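PDB 1RLK: peptidyl-tRNA hydrolase from Thermoplasma acidophilum, which probably hydrolyses peptidyl-tRNAs that drop off the ribosome during protein synthesis, releasing the N-acyl-amino acid and the tRNA. Local coordinates for residues I7-D12 with K53-V58; D62-I67 with T95-G100. One frame throughout, in Å; residues are numbered along the deposited sequence.

Interaction 1. Residues I7-D12 with K53-V58; sequences IAVRKD and KIVVKV
Ile7 and Val9 exchange backbone hydrogen bonds with every second residue of 53-58, the pattern that defines parallel pairing. Ile7 N donates to Ile54 O at 2.9 Å and Ile7 O accepts Val56 N; Val9 N then reaches Val56 O, and Val9 O receives Val58 N at 2.8 Å. One residue beyond the end of strand 3-10, Lys11 N still bonds to Val58 O at 3.0 Å, nearly in line with the carbonyl (C=O...N angle 174°). Val56 O also lies 3.4 Å from Ala8 CA, a CA-H...O contact that supplements its bond from Val9.

On one face of the sheet Ala8 CB meets Val56 CG2 at 3.6 Å and, more loosely, Val58 CG1. On the other, the Val9 and Val55 side chains cross obliquely, CG2 of Val9 lying 3.8 Å from CG1 of Val55. The pairing joins the first strand of this PTH2-family alpha/beta fold to strand 53-58, whose far side bonds to the C-terminal segment through Leu117 and Lys115; Val24 of helix 17-38 packs on Ile7 and Val9.

Farther out, Lys11 bends at chi3 (78°), which brings CE to 3.6 Å from Lys57 CD: the aliphatic parts touch, while the ammonium of Lys11 bonds to Asn59. Asp12 in turn holds the Arg10 guanidinium side-on, OD1 taking NE at 3.0 Å through its syn lone pair and OD2 taking NH2 from above the carboxylate plane. Arg10 NH1 is bonded to the carbonyl of Ile94.

Interaction 2. Residues D62-I67 with T95-G100; sequences DEIMEI and TCIGLG
Ile64 and Ile67 pack against Ile97 and Leu99 in a buried, purely apolar helix-on-sheet contact, where helix 61-74 lies against an inner strand, 94-103, of the mixed sheet in this alpha/beta fold. The evidence for the layering is geometric: the short helix and strand axes approach to 8.7 Å and run only 18° from parallel, and no hydrogen bond joins the segments. Ile64 and Ile67, three residues apart, both point their CB toward the strand. From the strand, Ile97 and Leu99 answer, while Cys96, its CB directed away from the helix, offers its backbone, with CA 4.0 Å from Ile64 CD1.

Ile97 is shared by both helix residues. Its CG2 receives Ile64 CD1 at 3.9 Å and Ile67 CG2 at 3.8 Å, and in each pair the two side chains run past one another head to tail. The Ile97 torsion (chi1 -178°) puts CG1 anti to the backbone N and CG2 between the N and the carbonyl carbon, where it meets both helix residues. Ala8 of the neighbouring strand 3-10, Val58 of strand 53-58 beyond it and Ile80 of strand 78-82 extend the same apolar layer. Replacing Ile64 with an alanine would probably open a gap beside Ile97 CG2 and Cys96 CA, since CD1, which fills that place, would be gone.

At the other end, Ile67 and Leu99 meet at about a right angle, with Ile67 CG2 3.6 Å from Leu99 CD2 and 3.9 Å from Leu99 CD1.

Interactions 1 and 2 have centres about 8 Å apart and share one sheet, in which strand 3-10 is flanked by 53-58 in parallel and 94-103 antiparallel. They come in series: interaction 1 closes at Val58, and helix 61-74, which carries 62-67, follows almost at once. Two probable backbone hydrogen bonds join them directly, Ala8 O to Ile97 N at 2.9 Å and Arg10 N to Thr95 O at 3.0 Å. Packing adds a side-chain link, Arg10 CG to Ile64 CG1 at 3.6 Å. Strand 3-10 is thus bonded on both edges, and the helix of interaction 2 also packs on the Ala8 and Val58 side chains, uniting sheet pairing and helix packing in one core.

Interaction 1. Residues I7-D12 with K53-V58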
loop_
_atom_site.group_PDB
_atom_site.type_symbol
_atom_site.label_atom_id
_atom_site.label_comp_id
_atom_site.label_asym_id
_atom_site.label_seq_id
_atom_site.Cartn_x
_atom_site.Cartn_y
_atom_site.Cartn_z
ATOM N N ILE A 7 -0.070 3.797 -1.268
ATOM C CA ILE A 7 -1.080 2.763 -1.195
ATOM C C ILE A 7 -1.903 2.798 -2.454
ATOM O O ILE A 7 -2.434 3.839 -2.818
ATOM C CB ILE A 7 -1.994 2.931 0.048
ATOM C CG1 ILE A 7 -1.154 3.049 1.311
ATOM C CG2 ILE A 7 -2.940 1.743 0.155
ATOM C CD1 ILE A 7 -0.910 4.473 1.751
ATOM N N ALA A 8 -1.999 1.657 -3.125
ATOM C CA ALA A 8 -2.748 1.529 -4.361
ATOM C C ALA A 8 -4.033 0.773 -4.076
ATOM O O ALA A 8 -3.988 -0.341 -3.556
ATOM C CB ALA A 8 -1.911 0.803 -5.413
ATOM N N VAL A 9 -5.157 1.384 -4.450
ATOM C CA VAL A 9 -6.497 0.968 -4.082
ATOM C C VAL A 9 -7.236 0.494 -5.322
ATOM O O VAL A 9 -7.216 1.170 -6.340
ATOM C CB VAL A 9 -7.250 2.151 -3.467
ATOM C CG1 VAL A 9 -8.678 1.763 -3.075
ATOM C CG2 VAL A 9 -6.476 2.688 -2.284
ATOM N N ARG A 10 -7.882 -0.670 -5.241
ATOM C CA ARG A 10 -8.760 -1.169 -6.315
ATOM C C ARG A 10 -10.016 -0.327 -6.460
ATOM O O ARG A 10 -10.688 -0.045 -5.462
ATOM C CB ARG A 10 -9.181 -2.629 -6.060
ATOM C CG ARG A 10 -8.098 -3.636 -6.331
ATOM C CD ARG A 10 -8.516 -5.094 -6.052
ATOM N NE ARG A 10 -9.641 -5.520 -6.890
ATOM C CZ ARG A 10 -10.188 -6.737 -6.855
ATOM N NH1 ARG A 10 -9.752 -7.659 -6.014
ATOM N NH2 ARG A 10 -11.184 -7.043 -7.666
ATOM N N LYS A 11 -10.343 0.048 -7.702
ATOM C CA LYS A 11 -11.521 0.870 -7.992
ATOM C C LYS A 11 -12.721 0.030 -8.444
ATOM O O LYS A 11 -13.840 0.515 -8.454
ATOM C CB LYS A 11 -11.199 1.959 -9.036
ATOM C CG LYS A 11 -10.765 1.446 -10.420
ATOM C CD LYS A 11 -10.915 2.497 -11.552
ATOM C CE LYS A 11 -9.797 3.527 -11.538
ATOM N NZ LYS A 11 -8.995 3.552 -12.808
ATOM N N ASP A 12 -12.481 -1.229 -8.809
ATOM C CA ASP A 12 -13.545 -2.132 -9.281
ATOM C C ASP A 12 -14.367 -2.828 -8.183
ATOM O O ASP A 12 -15.228 -3.657 -8.487
ATOM C CB ASP A 12 -12.957 -3.199 -10.229
ATOM C CG ASP A 12 -11.947 -4.112 -9.548
ATOM O OD1 ASP A 12 -11.426 -3.745 -8.480
ATOM O OD2 ASP A 12 -11.587 -5.216 -10.013
ATOM N N LYS A 53 2.051 10.146 2.538
ATOM C CA LYS A 53 1.455 9.030 1.818
ATOM C C LYS A 53 0.870 9.509 0.508
ATOM O O LYS A 53 0.281 10.600 0.440
ATOM C CB LYS A 53 0.345 8.402 2.670
ATOM C CG LYS A 53 0.865 7.723 3.912
ATOM C CD LYS A 53 -0.255 7.302 4.839
ATOM C CE LYS A 53 0.264 6.837 6.164
ATOM N NZ LYS A 53 0.940 7.905 6.964
ATOM N N ILE A 54 1.044 8.698 -0.526
ATOM C CA ILE A 54 0.439 8.901 -1.832
ATOM C C ILE A 54 -0.590 7.776 -2.007
ATOM O O ILE A 54 -0.252 6.614 -1.796
ATOM C CB ILE A 54 1.518 8.799 -2.920
ATOM C CG1 ILE A 54 2.563 9.921 -2.764
ATOM C CG2 ILE A 54 0.904 8.821 -4.310
ATOM C CD1 ILE A 54 3.826 9.651 -3.516
ATOM N N VAL A 55 -1.826 8.106 -2.355
ATOM C CA VAL A 55 -2.864 7.102 -2.590
ATOM C C VAL A 55 -3.285 7.149 -4.056
ATOM O O VAL A 55 -3.780 8.166 -4.541
ATOM C CB VAL A 55 -4.095 7.330 -1.675
ATOM C CG1 VAL A 55 -5.105 6.225 -1.837
ATOM C CG2 VAL A 55 -3.643 7.472 -0.221
ATOM N N VAL A 56 -3.047 6.048 -4.757
ATOM C CA VAL A 56 -3.438 5.904 -6.148
ATOM C C VAL A 56 -4.536 4.869 -6.260
ATOM O O VAL A 56 -4.778 4.073 -5.335
ATOM C CB VAL A 56 -2.234 5.517 -7.035
ATOM C CG1 VAL A 56 -1.196 6.623 -7.032
ATOM C CG2 VAL A 56 -1.586 4.156 -6.600
ATOM N N LYS A 57 -5.212 4.880 -7.397
ATOM C CA LYS A 57 -6.217 3.891 -7.693
ATOM C C LYS A 57 -5.775 3.040 -8.884
ATOM O O LYS A 57 -5.055 3.514 -9.760
ATOM C CB LYS A 57 -7.585 4.529 -7.894
ATOM C CG LYS A 57 -7.737 5.458 -9.084
ATOM C CD LYS A 57 -9.122 6.107 -9.085
ATOM C CE LYS A 57 -9.160 7.388 -9.926
ATOM N NZ LYS A 57 -10.484 7.590 -10.565
ATOM N N VAL A 58 -6.159 1.763 -8.859
ATOM C CA VAL A 58 -5.819 0.813 -9.911
ATOM C C VAL A 58 -7.105 0.133 -10.374
ATOM O O VAL A 58 -8.107 0.107 -9.662
ATOM C CB VAL A 58 -4.709 -0.198 -9.472
ATOM C CG1 VAL A 58 -3.483 0.545 -9.062
ATOM C CG2 VAL A 58 -5.170 -1.134 -8.355
#

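Interaction 2. Residues D62-I67 with T95-G100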
loop_
_atom_site.group_PDB
_atom_site.type_symbol
_atom_site.label_atom_id
_atom_site.label_comp_id
_atom_site.label_asym_id
_atom_site.label_seq_id
_atom_site.Cartn_x
_atom_site.Cartn_y
_atom_site.Cartn_z
ATOM N N ASP A 62 -5.294 -7.612 -11.136
ATOM C CA ASP A 62 -4.055 -7.766 -11.901
ATOM C C ASP A 62 -3.068 -6.630 -11.652
ATOM O O ASP A 62 -1.866 -6.862 -11.508
ATOM C CB ASP A 62 -4.362 -7.896 -13.399
ATOM C CG ASP A 62 -4.905 -9.272 -13.759
ATOM O OD1 ASP A 62 -4.261 -10.286 -13.378
ATOM O OD2 ASP A 62 -5.975 -9.430 -14.403
ATOM N N GLU A 63 -3.559 -5.404 -11.564
ATOM C CA GLU A 63 -2.662 -4.270 -11.300
ATOM C C GLU A 63 -2.063 -4.370 -9.908
ATOM O O GLU A 63 -0.878 -4.154 -9.737
ATOM C CB GLU A 63 -3.380 -2.922 -11.451
ATOM C CG GLU A 63 -4.076 -2.684 -12.786
ATOM C CD GLU A 63 -3.134 -2.716 -13.971
ATOM O OE1 GLU A 63 -1.926 -2.441 -13.800
ATOM O OE2 GLU A 63 -3.621 -3.023 -15.088
ATOM N N ILE A 64 -2.887 -4.695 -8.914
ATOM C CA ILE A 64 -2.373 -4.989 -7.561
ATOM C C ILE A 64 -1.219 -5.999 -7.601
ATOM O O ILE A 64 -0.182 -5.796 -6.980
ATOM C CB ILE A 64 -3.509 -5.540 -6.653
ATOM C CG1 ILE A 64 -4.614 -4.505 -6.458
ATOM C CG2 ILE A 64 -2.965 -5.977 -5.292
ATOM C CD1 ILE A 64 -4.199 -3.303 -5.616
ATOM N N MET A 65 -1.397 -7.084 -8.348
ATOM C CA MET A 65 -0.402 -8.161 -8.369
ATOM C C MET A 65 0.863 -7.771 -9.153
ATOM O O MET A 65 1.978 -8.228 -8.854
ATOM C CB MET A 65 -1.044 -9.437 -8.934
ATOM C CG MET A 65 -2.227 -9.957 -8.100
ATOM S SD MET A 65 -1.856 -10.046 -6.328
ATOM C CE MET A 65 -0.520 -11.100 -6.311
ATOM N N GLU A 66 0.706 -6.876 -10.120
ATOM C CA GLU A 66 1.844 -6.345 -10.864
ATOM C C GLU A 66 2.711 -5.471 -9.968
ATOM O O GLU A 66 3.920 -5.543 -10.011
ATOM C CB GLU A 66 1.335 -5.523 -12.055
ATOM C CG GLU A 66 2.430 -4.992 -12.953
ATOM C CD GLU A 66 3.158 -6.100 -13.686
ATOM O OE1 GLU A 66 2.577 -7.201 -13.865
ATOM O OE2 GLU A 66 4.317 -5.863 -14.087
ATOM N N ILE A 67 2.072 -4.639 -9.153
ATOM C CA ILE A 67 2.756 -3.799 -8.176
ATOM C C ILE A 67 3.541 -4.679 -7.193
ATOM O O ILE A 67 4.727 -4.454 -6.915
ATOM C CB ILE A 67 1.691 -2.914 -7.447
ATOM C CG1 ILE A 67 1.194 -1.817 -8.388
ATOM C CG2 ILE A 67 2.253 -2.260 -6.189
ATOM C CD1 ILE A 67 -0.079 -1.140 -7.935
ATOM N N THR A 95 -8.164 -5.704 -1.413
ATOM C CA THR A 95 -8.676 -4.342 -1.618
ATOM C C THR A 95 -7.607 -3.368 -2.080
ATOM O O THR A 95 -7.895 -2.450 -2.834
ATOM C CB THR A 95 -9.301 -3.785 -0.307
ATOM O OG1 THR A 95 -8.381 -3.902 0.799
ATOM C CG2 THR A 95 -10.489 -4.602 0.102
ATOM N N CYS A 96 -6.390 -3.531 -1.590
ATOM C CA CYS A 96 -5.322 -2.588 -1.854
ATOM C C CYS A 96 -3.966 -3.170 -1.515
ATOM O O CYS A 96 -3.873 -4.278 -0.991
ATOM C CB CYS A 96 -5.567 -1.298 -1.061
ATOM S SG CYS A 96 -5.485 -1.500 0.730
ATOM N N ILE A 97 -2.902 -2.447 -1.851
ATOM C CA ILE A 97 -1.552 -2.847 -1.479
ATOM C C ILE A 97 -0.759 -1.634 -1.014
ATOM O O ILE A 97 -0.771 -0.590 -1.668
ATOM C CB ILE A 97 -0.839 -3.582 -2.641
ATOM C CG1 ILE A 97 0.551 -4.032 -2.222
ATOM C CG2 ILE A 97 -0.744 -2.716 -3.889
ATOM C CD1 ILE A 97 1.214 -4.953 -3.238
ATOM N N GLY A 98 -0.110 -1.756 0.133
ATOM C CA GLY A 98 0.774 -0.717 0.638
ATOM C C GLY A 98 2.220 -0.967 0.249
ATOM O O GLY A 98 2.663 -2.125 0.160
ATOM N N LEU A 99 2.958 0.113 0.022
ATOM C CA LEU A 99 4.383 0.056 -0.301
ATOM C C LEU A 99 5.165 1.071 0.512
ATOM O O LEU A 99 4.796 2.250 0.568
ATOM C CB LEU A 99 4.653 0.361 -1.778
ATOM C CG LEU A 99 3.740 -0.157 -2.865
ATOM C CD1 LEU A 99 4.114 0.518 -4.167
ATOM C CD2 LEU A 99 3.882 -1.674 -3.001
ATOM N N GLY A 100 6.271 0.631 1.100
ATOM C CA GLY A 100 7.193 1.530 1.769
ATOM C C GLY A 100 6.984 1.587 3.270
ATOM O O GLY A 100 6.386 0.665 3.839
#